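Local coordinates for ribosomal RNA methyltransferase, putative (Plasmodium falciparum, PDB 2PLW), which binds S-adenosylmethionine and probably methylates ribosomal RNA at a uridine 2'-hydroxyl, at residues Thr165-Lys168 and Gly169-Leu173. Numbering follows the deposited sequence.
Sequences TYLK and GMFQL
Where helix 160-168 gives way to edge strand 171-176 of the Rossmann-like methyltransferase sheet, the carbonyl of L167 gathers two backbone N-H groups of the turn. M170 N reaches L167 O at 2.8 Å with a nearly straight N-H···O angle of 164°. F171 N bonds to the same L167 O at 3.0 Å. One residue earlier, G169 N bonds to Y166 O at 3.0 Å and only weakly to T165 O.

The M170 chain bends at chi3 (112°), bringing its CE over one face of the Y166 ring, 3.9 Å from the ring centroid and displaced toward CE2: a CH-pi contact. With CG anti to the backbone N (chi1 -179°), Y166 turns a ring face to this methyl. L167 and F171 point the same way, L167 CD2 meeting F171 CE2 at 4.1 Å, and both pack on C193 of the adjacent strand 188-196 and on Y150 of strand 148-155, one strand further in, while the F171 ring also meets F196 edge-to-face. With two N-H donors on L167 O, the turn is tied to the helix, consistent with F171 being placed beside L167 against the sheet as the strand begins.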
# COMPACT_ATOMS: atom_id res chain seq x y z
N THR A 165 4.54 16.04 -3.72
CA THR A 165 3.71 17.21 -4.02
C THR A 165 2.41 16.81 -4.69
O THR A 165 1.32 17.34 -4.40
CB THR A 165 4.48 18.21 -4.85
OG1 THR A 165 5.54 18.72 -4.03
CG2 THR A 165 3.58 19.36 -5.30
N TYR A 166 2.51 15.82 -5.57
CA TYR A 166 1.32 15.33 -6.22
C TYR A 166 0.34 14.77 -5.18
O TYR A 166 -0.87 15.04 -5.22
CB TYR A 166 1.73 14.26 -7.24
CG TYR A 166 0.56 13.69 -8.00
CD1 TYR A 166 -0.27 14.51 -8.76
CD2 TYR A 166 0.30 12.33 -7.96
CE1 TYR A 166 -1.35 13.98 -9.47
CE2 TYR A 166 -0.77 11.79 -8.67
CZ TYR A 166 -1.59 12.62 -9.41
OH TYR A 166 -2.63 12.04 -10.10
N LEU A 167 0.86 14.01 -4.23
CA LEU A 167 0.01 13.40 -3.19
C LEU A 167 -0.62 14.45 -2.26
O LEU A 167 -1.74 14.28 -1.81
CB LEU A 167 0.79 12.36 -2.40
CG LEU A 167 1.07 11.09 -3.21
CD1 LEU A 167 2.21 10.29 -2.62
CD2 LEU A 167 -0.17 10.19 -3.36
N LYS A 168 0.11 15.54 -2.02
CA LYS A 168 -0.37 16.66 -1.21
C LYS A 168 -1.57 17.32 -1.87
O LYS A 168 -2.30 18.07 -1.23
CB LYS A 168 0.74 17.69 -1.02
CG LYS A 168 1.79 17.27 -0.01
CD LYS A 168 2.83 18.34 0.17
CE LYS A 168 3.80 17.95 1.26
NZ LYS A 168 4.76 19.09 1.48
N GLY A 169 -1.78 17.02 -3.15
CA GLY A 169 -2.96 17.47 -3.83
C GLY A 169 -4.20 16.65 -3.54
O GLY A 169 -5.30 17.02 -3.95
N MET A 170 -4.06 15.53 -2.83
CA MET A 170 -5.24 14.75 -2.52
C MET A 170 -5.39 14.33 -1.06
O MET A 170 -6.43 13.78 -0.69
CB MET A 170 -5.42 13.59 -3.51
CG MET A 170 -4.37 12.55 -3.51
SD MET A 170 -4.49 11.62 -5.08
CE MET A 170 -2.99 12.10 -5.88
N PHE A 171 -4.35 14.56 -0.26
CA PHE A 171 -4.36 14.27 1.17
C PHE A 171 -4.11 15.53 1.97
O PHE A 171 -3.36 16.42 1.55
CB PHE A 171 -3.27 13.26 1.52
CG PHE A 171 -3.54 11.89 1.03
CD1 PHE A 171 -4.19 10.95 1.83
CD2 PHE A 171 -3.15 11.52 -0.27
CE1 PHE A 171 -4.44 9.68 1.37
CE2 PHE A 171 -3.39 10.23 -0.75
CZ PHE A 171 -4.05 9.29 0.07
N GLN A 172 -4.67 15.57 3.18
CA GLN A 172 -4.39 16.70 4.04
C GLN A 172 -2.90 16.85 4.31
O GLN A 172 -2.38 17.98 4.23
CB GLN A 172 -5.14 16.57 5.35
CG GLN A 172 -4.96 17.81 6.22
CD GLN A 172 -5.41 17.53 7.62
OE1 GLN A 172 -6.06 16.53 7.86
NE2 GLN A 172 -5.01 18.39 8.57
N LEU A 173 -2.21 15.75 4.63
CA LEU A 173 -0.78 15.79 4.94
C LEU A 173 -0.03 14.63 4.30
O LEU A 173 -0.55 13.52 4.24
CB LEU A 173 -0.47 15.75 6.45
CG LEU A 173 -1.29 16.19 7.67
CD1 LEU A 173 -2.07 15.02 8.23
CD2 LEU A 173 -0.32 16.71 8.74